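Local atomic coordinates of ESX-1 secretion system protein EccA1 (Mycobacterium tuberculosis, PDB entry 4F3V), a protein that belongs to the ESX-1 type VII secretion system as an ATPase and may power the export of virulence factors, its N-terminal TPR-like domain being the part described here. Residues A[8-13]-A[26-31]; A[150-155]-A[257-262]; A[213-218]-A[228-233]. All coordinates share one frame; numbering follows the deposited sequence.

Contact 1 of 3, residues A[8-13]-A[26-31]; sequences ASLFES and LDLFTE
L10 and L28 meet at the centre of an antiparallel helix-helix contact between the first two helices of the chain, 2-17 and 22-35, which follow one another as a helical hairpin in this tetratricopeptide-type domain. The evidence for the hairpin is direct: the axes of the short segments 8-13 and 26-31 run at 155° to each other and come within 8.7 Å. The CA atoms of L10 and L28 are 5.9 Å apart, and both CA-CB bonds point toward the opposite helix. Each leucine also gives up the same area, 79 Å², more than any other residue here. One methyl of each does the central touching, with L10 CD2 3.6 Å from L28 CD2, and the two side chains cross at a slant. The other branches spread to the flanks. L10 CD1 lies 3.6 Å from E31 CG, so the glutamate contributes its aliphatic stem. With CG anti to the backbone N (chi1 -176°) and a bend at chi2, that stem lies beside the leucine while OE2 forms a salt bridge with R6. L28 CD1 packs on S13 CB at 3.8 Å.

Beside the leucines, F11 and F29 form an offset edge-to-face pair, centroids 5.6 Å apart and planes at 65°, in which the edge of F29 faces the ring of F11. The closest atoms are F11 CE1 and F29 CE1, at 3.6 Å. Both phenylalanines are buried, whereas the leucines are partly exposed, which gives the interface an inner aromatic side. That inner side is continued by the following elements: F11 also touches D41 of helix 40-48 and L70 of helix 69-72, while F29 reaches R46 of helix 40-48 and the loop residue C49.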
loop_
_atom_site.group_PDB
_atom_site.type_symbol
_atom_site.label_atom_id
_atom_site.label_comp_id
_atom_site.label_asym_id
_atom_site.label_seq_id
_atom_site.Cartn_x
_atom_site.Cartn_y
_atom_site.Cartn_z
ATOM N N ALA A 8 -5.207 -6.614 -30.591
ATOM C CA ALA A 8 -3.744 -6.715 -30.676
ATOM C C ALA A 8 -3.129 -5.407 -31.168
ATOM O O ALA A 8 -2.212 -4.862 -30.567
ATOM C CB ALA A 8 -3.337 -7.836 -31.638
ATOM N N SER A 9 -3.633 -4.952 -32.304
ATOM C CA SER A 9 -3.071 -3.795 -32.927
ATOM C C SER A 9 -3.362 -2.525 -32.051
ATOM O O SER A 9 -2.520 -1.665 -31.931
ATOM C CB SER A 9 -3.530 -3.718 -34.384
ATOM O OG SER A 9 -4.764 -3.082 -34.491
ATOM N N LEU A 10 -4.523 -2.449 -31.392
ATOM C CA LEU A 10 -4.802 -1.347 -30.455
ATOM C C LEU A 10 -3.830 -1.374 -29.268
ATOM O O LEU A 10 -3.331 -0.330 -28.846
ATOM C CB LEU A 10 -6.241 -1.407 -29.921
ATOM C CG LEU A 10 -7.400 -1.021 -30.852
ATOM C CD1 LEU A 10 -8.707 -1.343 -30.129
ATOM C CD2 LEU A 10 -7.363 0.420 -31.273
ATOM N N PHE A 11 -3.529 -2.568 -28.764
ATOM C CA PHE A 11 -2.589 -2.689 -27.661
ATOM C C PHE A 11 -1.176 -2.247 -28.036
ATOM O O PHE A 11 -0.517 -1.486 -27.318
ATOM C CB PHE A 11 -2.543 -4.152 -27.136
ATOM C CG PHE A 11 -1.762 -4.283 -25.875
ATOM C CD1 PHE A 11 -2.352 -4.068 -24.677
ATOM C CD2 PHE A 11 -0.395 -4.516 -25.918
ATOM C CE1 PHE A 11 -1.608 -4.146 -23.501
ATOM C CE2 PHE A 11 0.362 -4.585 -24.762
ATOM C CZ PHE A 11 -0.245 -4.392 -23.549
ATOM N N GLU A 12 -0.689 -2.761 -29.163
ATOM C CA GLU A 12 0.604 -2.393 -29.666
ATOM C C GLU A 12 0.696 -0.862 -29.858
ATOM O O GLU A 12 1.656 -0.220 -29.425
ATOM C CB GLU A 12 0.795 -3.144 -30.951
ATOM C CG GLU A 12 2.076 -2.895 -31.654
ATOM C CD GLU A 12 2.177 -3.789 -32.824
ATOM O OE1 GLU A 12 1.126 -4.171 -33.409
ATOM O OE2 GLU A 12 3.310 -4.126 -33.123
ATOM N N SER A 13 -0.342 -0.274 -30.447
ATOM C CA SER A 13 -0.366 1.166 -30.650
ATOM C C SER A 13 -0.358 1.874 -29.310
ATOM O O SER A 13 0.348 2.872 -29.155
ATOM C CB SER A 13 -1.593 1.597 -31.479
ATOM O OG SER A 13 -1.458 1.115 -32.811
ATOM N N LEU A 26 -4.382 5.851 -23.118
ATOM C CA LEU A 26 -5.560 5.529 -22.286
ATOM C C LEU A 26 -6.792 5.276 -23.157
ATOM O O LEU A 26 -7.545 4.325 -22.898
ATOM C CB LEU A 26 -5.830 6.629 -21.259
ATOM C CG LEU A 26 -6.999 6.421 -20.274
ATOM C CD1 LEU A 26 -6.809 5.125 -19.489
ATOM C CD2 LEU A 26 -7.239 7.639 -19.355
ATOM N N ASP A 27 -6.994 6.115 -24.179
ATOM C CA ASP A 27 -8.150 5.969 -25.066
ATOM C C ASP A 27 -8.090 4.585 -25.691
ATOM O O ASP A 27 -9.110 3.924 -25.802
ATOM C CB ASP A 27 -8.153 6.988 -26.213
ATOM C CG ASP A 27 -8.485 8.406 -25.772
ATOM O OD1 ASP A 27 -9.162 8.594 -24.731
ATOM O OD2 ASP A 27 -8.071 9.337 -26.507
ATOM N N LEU A 28 -6.887 4.154 -26.079
ATOM C CA LEU A 28 -6.720 2.881 -26.770
ATOM C C LEU A 28 -6.870 1.702 -25.826
ATOM O O LEU A 28 -7.526 0.722 -26.174
ATOM C CB LEU A 28 -5.371 2.816 -27.493
ATOM C CG LEU A 28 -5.169 3.775 -28.668
ATOM C CD1 LEU A 28 -3.752 3.696 -29.179
ATOM C CD2 LEU A 28 -6.146 3.477 -29.795
ATOM N N PHE A 29 -6.232 1.753 -24.655
ATOM C CA PHE A 29 -6.416 0.693 -23.660
ATOM C C PHE A 29 -7.904 0.593 -23.255
ATOM O O PHE A 29 -8.429 -0.497 -23.050
ATOM C CB PHE A 29 -5.566 0.935 -22.411
ATOM C CG PHE A 29 -4.086 0.783 -22.614
ATOM C CD1 PHE A 29 -3.541 -0.398 -23.119
ATOM C CD2 PHE A 29 -3.230 1.778 -22.246
ATOM C CE1 PHE A 29 -2.172 -0.559 -23.252
ATOM C CE2 PHE A 29 -1.861 1.631 -22.375
ATOM C CZ PHE A 29 -1.320 0.461 -22.884
ATOM N N THR A 30 -8.589 1.728 -23.192
ATOM C CA THR A 30 -9.993 1.756 -22.819
ATOM C C THR A 30 -10.864 1.168 -23.925
ATOM O O THR A 30 -11.833 0.472 -23.643
ATOM C CB THR A 30 -10.421 3.194 -22.469
ATOM O OG1 THR A 30 -9.655 3.617 -21.339
ATOM C CG2 THR A 30 -11.915 3.284 -22.150
ATOM N N GLU A 31 -10.515 1.443 -25.175
ATOM C CA GLU A 31 -11.195 0.833 -26.288
ATOM C C GLU A 31 -11.092 -0.705 -26.202
ATOM O O GLU A 31 -12.077 -1.397 -26.452
ATOM C CB GLU A 31 -10.586 1.322 -27.591
ATOM C CG GLU A 31 -11.267 0.836 -28.852
ATOM C CD GLU A 31 -12.574 1.524 -29.133
ATOM O OE1 GLU A 31 -12.994 2.407 -28.374
ATOM O OE2 GLU A 31 -13.193 1.172 -30.139
#

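Contact 2 of 3, residues A[150-155]-A[257-262]; sequences RWTDVI and TTAEQI. With SO4 (sulfate ion), chain F.
I262 points its CD1 methyl at the first turn of helix 151-158, and the other contacts are arranged round that approach. I262 CD1 lies 3.7 Å from W151 N and 4.3 Å from W151 CB, so it meets the backbone at the helix start more closely than the tryptophan side chain. I262 has CG1 anti to the carbonyl carbon (chi1 -66°) and an extended chi2, which carries CD1 out to this place; T152 and I262 approach tip to tip. The largest area covered within the contact, 72 Å², belongs to this isoleucine.

On one flank T257 CG2 comes to the edge of the W151 indole, in its plane, 3.7 Å from W151 CD1. On the other, T152 CG2 packs on A259 CB at 3.8 Å. The T152 hydroxyl serves a different partner: a water joins OG1 to A259 O, donating to that carbonyl. T258 is the N-cap of helix 259-263, its OG1 accepting from Q261 N in a nearly straight bond (161°).

R150, the N-cap residue of the other helix, turns its guanidinium to D153 and grips a single oxygen side-on. R150 NE reaches D153 OD2 at 2.7 Å and NH2 reaches the same atom, both from one face of the carboxylate. At the guanidinium edge R150 NH1 donates to sulfate O2 at 2.8 Å, and NH2 also donates to O3. W269 forms a cation-pi pair with R150.

Between the segments the direct contacts are van der Waals contacts, mostly of methyl groups, supplemented by one water bridge; they join T257 and the short helix 259-263 to the start of helix 151-158. D153 and W269 restrain R150. The sulfate, probably from the crystallisation liquor, is weak evidence for a natural anion site.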
loop_
_atom_site.group_PDB
_atom_site.type_symbol
_atom_site.label_atom_id
_atom_site.label_comp_id
_atom_site.label_asym_id
_atom_site.label_seq_id
_atom_site.Cartn_x
_atom_site.Cartn_y
_atom_site.Cartn_z
ATOM N N ARG A 150 -5.728 -3.209 13.530
ATOM C CA ARG A 150 -5.478 -4.472 14.185
ATOM C C ARG A 150 -3.987 -4.585 14.524
ATOM O O ARG A 150 -3.236 -5.326 13.881
ATOM C CB ARG A 150 -5.975 -5.606 13.295
ATOM C CG ARG A 150 -7.494 -5.680 13.299
ATOM C CD ARG A 150 -8.013 -6.761 12.361
ATOM N NE ARG A 150 -7.674 -8.116 12.801
ATOM C CZ ARG A 150 -8.302 -9.224 12.390
ATOM N NH1 ARG A 150 -9.311 -9.165 11.522
ATOM N NH2 ARG A 150 -7.928 -10.398 12.866
ATOM N N TRP A 151 -3.570 -3.798 15.517
ATOM C CA TRP A 151 -2.145 -3.581 15.747
ATOM C C TRP A 151 -1.404 -4.802 16.194
ATOM O O TRP A 151 -0.269 -4.980 15.801
ATOM C CB TRP A 151 -1.925 -2.434 16.725
ATOM C CG TRP A 151 -2.628 -1.187 16.247
ATOM C CD1 TRP A 151 -3.684 -0.533 16.849
ATOM C CD2 TRP A 151 -2.382 -0.451 14.998
ATOM N NE1 TRP A 151 -4.081 0.552 16.094
ATOM C CE2 TRP A 151 -3.335 0.657 14.976
ATOM C CE3 TRP A 151 -1.461 -0.560 13.974
ATOM C CZ2 TRP A 151 -3.374 1.578 13.933
ATOM C CZ3 TRP A 151 -1.517 0.351 12.926
ATOM C CH2 TRP A 151 -2.443 1.420 12.915
ATOM N N THR A 152 -2.019 -5.650 17.004
ATOM C CA THR A 152 -1.354 -6.882 17.414
ATOM C C THR A 152 -1.169 -7.849 16.211
ATOM O O THR A 152 -0.167 -8.535 16.134
ATOM C CB THR A 152 -2.116 -7.569 18.554
ATOM O OG1 THR A 152 -3.502 -7.668 18.188
ATOM C CG2 THR A 152 -2.018 -6.733 19.838
ATOM N N ASP A 153 -2.100 -7.843 15.252
ATOM C CA ASP A 153 -1.960 -8.692 14.045
ATOM C C ASP A 153 -0.847 -8.118 13.135
ATOM O O ASP A 153 -0.073 -8.878 12.527
ATOM C CB ASP A 153 -3.284 -8.792 13.294
ATOM C CG ASP A 153 -4.354 -9.542 14.079
ATOM O OD1 ASP A 153 -4.023 -10.598 14.647
ATOM O OD2 ASP A 153 -5.532 -9.097 14.104
ATOM N N VAL A 154 -0.736 -6.787 13.078
ATOM C CA VAL A 154 0.368 -6.154 12.377
ATOM C C VAL A 154 1.691 -6.672 12.932
ATOM O O VAL A 154 2.529 -7.163 12.190
ATOM C CB VAL A 154 0.318 -4.614 12.467
ATOM C CG1 VAL A 154 1.650 -4.012 12.006
ATOM C CG2 VAL A 154 -0.853 -4.065 11.635
ATOM N N ILE A 155 1.857 -6.597 14.241
ATOM C CA ILE A 155 3.101 -7.032 14.873
ATOM C C ILE A 155 3.380 -8.521 14.559
ATOM O O ILE A 155 4.490 -8.877 14.175
ATOM C CB ILE A 155 3.093 -6.752 16.387
ATOM C CG1 ILE A 155 3.144 -5.221 16.624
ATOM C CG2 ILE A 155 4.223 -7.519 17.093
ATOM C CD1 ILE A 155 2.896 -4.756 18.044
ATOM N N THR A 257 -5.066 2.038 21.934
ATOM C CA THR A 257 -5.836 0.863 22.314
ATOM C C THR A 257 -4.887 -0.154 22.971
ATOM O O THR A 257 -3.725 0.165 23.280
ATOM C CB THR A 257 -6.598 0.290 21.092
ATOM O OG1 THR A 257 -7.508 -0.749 21.500
ATOM C CG2 THR A 257 -5.637 -0.250 20.037
ATOM N N THR A 258 -5.381 -1.371 23.185
ATOM C CA THR A 258 -4.615 -2.465 23.813
ATOM C C THR A 258 -4.986 -3.786 23.146
ATOM O O THR A 258 -6.023 -3.884 22.459
ATOM C CB THR A 258 -4.948 -2.580 25.312
ATOM O OG1 THR A 258 -6.285 -3.043 25.455
ATOM C CG2 THR A 258 -4.817 -1.234 26.022
ATOM N N ALA A 259 -4.168 -4.810 23.374
ATOM C CA ALA A 259 -4.452 -6.152 22.886
ATOM C C ALA A 259 -5.833 -6.634 23.360
ATOM O O ALA A 259 -6.631 -7.165 22.572
ATOM C CB ALA A 259 -3.376 -7.119 23.340
ATOM N N GLU A 260 -6.111 -6.417 24.641
ATOM C CA GLU A 260 -7.388 -6.813 25.234
ATOM C C GLU A 260 -8.571 -6.104 24.567
ATOM O O GLU A 260 -9.589 -6.718 24.235
ATOM C CB GLU A 260 -7.364 -6.552 26.750
ATOM C CG GLU A 260 -6.322 -7.427 27.468
ATOM C CD GLU A 260 -4.858 -6.969 27.346
ATOM O OE1 GLU A 260 -4.517 -5.887 26.785
ATOM O OE2 GLU A 260 -4.005 -7.749 27.824
ATOM N N GLN A 261 -8.423 -4.811 24.339
ATOM C CA GLN A 261 -9.486 -4.041 23.709
ATOM C C GLN A 261 -9.733 -4.512 22.267
ATOM O O GLN A 261 -10.883 -4.687 21.855
ATOM C CB GLN A 261 -9.146 -2.554 23.779
ATOM C CG GLN A 261 -10.345 -1.651 23.627
ATOM C CD GLN A 261 -10.051 -0.182 23.836
ATOM O OE1 GLN A 261 -9.070 0.352 23.323
ATOM N NE2 GLN A 261 -10.955 0.499 24.551
ATOM N N ILE A 262 -8.671 -4.726 21.499
ATOM C CA ILE A 262 -8.818 -5.258 20.133
ATOM C C ILE A 262 -9.545 -6.626 20.141
ATOM O O ILE A 262 -10.454 -6.861 19.342
ATOM C CB ILE A 262 -7.452 -5.407 19.412
ATOM C CG1 ILE A 262 -6.806 -4.019 19.183
ATOM C CG2 ILE A 262 -7.644 -6.173 18.128
ATOM C CD1 ILE A 262 -5.359 -4.073 18.705
HETATM S S SO4 F . -10.223 -12.547 11.339
HETATM O O1 SO4 F . -10.088 -12.961 12.761
HETATM O O2 SO4 F . -11.046 -11.323 11.286
HETATM O O3 SO4 F . -8.857 -12.359 10.752
HETATM O O4 SO4 F . -10.926 -13.593 10.570
HETATM O O HOH W 1 -5.476 -8.524 20.205
#

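Contact 3 of 3, residues A[213-218]-A[228-233]; sequences YLAMAR and VALLEW
L230 and A215 carry the contact, with 80 and 52 Å² buried respectively, and L231 follows with 39 Å². The CA atoms of A215 and L230 are 5.5 Å apart, the shortest such separation between the two segments, and both CA-CB bonds point toward the opposite helix. Since alanine ends at CB, the leucine can come close to the opposing backbone: L230 CD1 lies 3.7 Å from A215 N. L230 CD1 also touches L214 CB, and R218 CG flanks L230 CD1 more distantly at 4.1 Å. It is therefore seated among L214, A215 and R218, at positions i, i+1 and i+4 of one helical face. The first torsion of L230 (chi1 -72°) sets CG beside its own backbone N and anti to the carbonyl carbon, and the extended second torsion (153°) then directs CD1 into this group.

A215 CB is shared between two leucines. It is 3.8 Å from L230 CB and equally near L231 CG, with L231 CD2 close behind, so the small methyl fits between two successive residues of helix 224-237. L231 reaches it although its CA-CB bond is not aimed at the partner helix. At the inner flank M216 CE approaches L231 CD1 at 4.4 Å, a looser contact made by a side chain whose CA-CB bond points away from helix 224-237 but whose terminal methyl bends back to it.

The axes of 213-218 and 228-233 run at 157° and approach to 8.5 Å, the geometry of an antiparallel pair of successive helices, as in a tetratricopeptide-type hairpin. L231 continues this packing onto A246 and L247 of helix 241-248. A217 touches F187 and E191 of helix 187-198, and L214 also touches T195 of that helix, so the pair lies between the preceding and following helices.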
loop_
_atom_site.group_PDB
_atom_site.type_symbol
_atom_site.label_atom_id
_atom_site.label_comp_id
_atom_site.label_asym_id
_atom_site.label_seq_id
_atom_site.Cartn_x
_atom_site.Cartn_y
_atom_site.Cartn_z
ATOM N N TYR A 213 4.211 9.668 14.239
ATOM C CA TYR A 213 4.080 8.763 15.373
ATOM C C TYR A 213 5.163 8.982 16.425
ATOM O O TYR A 213 4.899 8.804 17.621
ATOM C CB TYR A 213 3.962 7.301 14.899
ATOM C CG TYR A 213 2.564 6.994 14.390
ATOM C CD1 TYR A 213 1.498 6.821 15.279
ATOM C CD2 TYR A 213 2.291 6.906 13.043
ATOM C CE1 TYR A 213 0.200 6.560 14.832
ATOM C CE2 TYR A 213 0.999 6.647 12.581
ATOM C CZ TYR A 213 -0.034 6.464 13.477
ATOM O OH TYR A 213 -1.306 6.206 13.020
ATOM N N LEU A 214 6.365 9.384 16.007
ATOM C CA LEU A 214 7.374 9.823 16.989
ATOM C C LEU A 214 6.832 11.010 17.765
ATOM O O LEU A 214 6.965 11.052 18.988
ATOM C CB LEU A 214 8.716 10.200 16.342
ATOM C CG LEU A 214 9.690 9.074 15.935
ATOM C CD1 LEU A 214 10.818 9.611 15.031
ATOM C CD2 LEU A 214 10.269 8.407 17.195
ATOM N N ALA A 215 6.244 11.991 17.068
ATOM C CA ALA A 215 5.722 13.203 17.736
ATOM C C ALA A 215 4.634 12.831 18.709
ATOM O O ALA A 215 4.612 13.310 19.860
ATOM C CB ALA A 215 5.209 14.233 16.732
ATOM N N MET A 216 3.720 11.974 18.269
ATOM C CA MET A 216 2.629 11.527 19.144
ATOM C C MET A 216 3.152 10.755 20.358
ATOM O O MET A 216 2.674 10.962 21.474
ATOM C CB MET A 216 1.616 10.685 18.365
ATOM C CG MET A 216 0.757 11.480 17.389
ATOM S SD MET A 216 -0.209 12.820 18.126
ATOM C CE MET A 216 0.572 14.285 17.468
ATOM N N ALA A 217 4.133 9.873 20.155
ATOM C CA ALA A 217 4.730 9.163 21.288
ATOM C C ALA A 217 5.365 10.133 22.290
ATOM O O ALA A 217 5.201 9.973 23.509
ATOM C CB ALA A 217 5.752 8.143 20.840
ATOM N N ARG A 218 6.123 11.109 21.781
ATOM C CA ARG A 218 6.767 12.073 22.665
ATOM C C ARG A 218 5.761 12.881 23.446
ATOM O O ARG A 218 5.928 13.111 24.659
ATOM C CB ARG A 218 7.672 13.023 21.884
ATOM C CG ARG A 218 8.854 12.338 21.242
ATOM C CD ARG A 218 9.874 11.919 22.269
ATOM N NE ARG A 218 10.929 11.188 21.600
ATOM C CZ ARG A 218 11.875 10.480 22.207
ATOM N NH1 ARG A 218 11.916 10.370 23.524
ATOM N NH2 ARG A 218 12.791 9.877 21.469
ATOM N N VAL A 228 6.919 18.987 19.555
ATOM C CA VAL A 228 6.789 20.219 18.782
ATOM C C VAL A 228 7.881 20.285 17.715
ATOM O O VAL A 228 7.610 20.695 16.594
ATOM C CB VAL A 228 6.830 21.485 19.704
ATOM C CG1 VAL A 228 7.127 22.753 18.903
ATOM C CG2 VAL A 228 5.524 21.640 20.482
ATOM N N ALA A 229 9.112 19.892 18.060
ATOM C CA ALA A 229 10.228 19.913 17.113
ATOM C C ALA A 229 9.912 18.968 15.924
ATOM O O ALA A 229 10.076 19.338 14.760
ATOM C CB ALA A 229 11.550 19.547 17.808
ATOM N N LEU A 230 9.354 17.794 16.221
ATOM C CA LEU A 230 8.998 16.848 15.164
ATOM C C LEU A 230 7.845 17.376 14.277
ATOM O O LEU A 230 7.861 17.203 13.057
ATOM C CB LEU A 230 8.675 15.472 15.765
ATOM C CG LEU A 230 9.888 14.678 16.300
ATOM C CD1 LEU A 230 9.492 13.708 17.418
ATOM C CD2 LEU A 230 10.655 13.927 15.204
ATOM N N LEU A 231 6.849 18.007 14.900
ATOM C CA LEU A 231 5.710 18.568 14.163
ATOM C C LEU A 231 6.117 19.792 13.339
ATOM O O LEU A 231 5.650 19.966 12.206
ATOM C CB LEU A 231 4.543 18.885 15.110
ATOM C CG LEU A 231 3.891 17.652 15.767
ATOM C CD1 LEU A 231 2.956 17.993 16.921
ATOM C CD2 LEU A 231 3.131 16.841 14.727
ATOM N N GLU A 232 7.029 20.618 13.867
ATOM C CA GLU A 232 7.587 21.723 13.067
ATOM C C GLU A 232 8.342 21.206 11.851
ATOM O O GLU A 232 8.236 21.763 10.750
ATOM C CB GLU A 232 8.505 22.636 13.920
ATOM C CG GLU A 232 7.759 23.408 14.995
ATOM C CD GLU A 232 8.628 24.243 15.937
ATOM O OE1 GLU A 232 9.855 24.037 16.015
ATOM O OE2 GLU A 232 8.049 25.119 16.621
ATOM N N TRP A 233 9.096 20.132 12.039
ATOM C CA TRP A 233 9.790 19.507 10.918
ATOM C C TRP A 233 8.787 19.027 9.883
ATOM O O TRP A 233 8.960 19.250 8.672
ATOM C CB TRP A 233 10.667 18.372 11.406
ATOM C CG TRP A 233 11.337 17.673 10.286
ATOM C CD1 TRP A 233 12.524 18.022 9.678
ATOM C CD2 TRP A 233 10.852 16.508 9.547
ATOM N NE1 TRP A 233 12.816 17.161 8.664
ATOM C CE2 TRP A 233 11.846 16.237 8.531
ATOM C CE3 TRP A 233 9.748 15.665 9.656
ATOM C CZ2 TRP A 233 11.718 15.189 7.646
ATOM C CZ3 TRP A 233 9.628 14.608 8.754
ATOM C CH2 TRP A 233 10.582 14.383 7.776
#

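Contacts 1 and 3 are local hairpins between successive helices, with 13 and 10 residues separating their closest segment ends; their axis angles, 155° and 157°, are nearly the same. Contact 2 instead closes a loop of about 100 residues, and contact 3 is nested inside it. Contact 1 lies on the opposite side of the chain's centre from the other two, its centre 47 Å from that of contact 2 and 48 Å from that of contact 3. Contacts 2 and 3 have centres 23 Å apart and nearest atoms about 5 Å apart, without touching. The bound sulfate belongs to contact 2 alone. Together they sample both ends of the N-terminal domain.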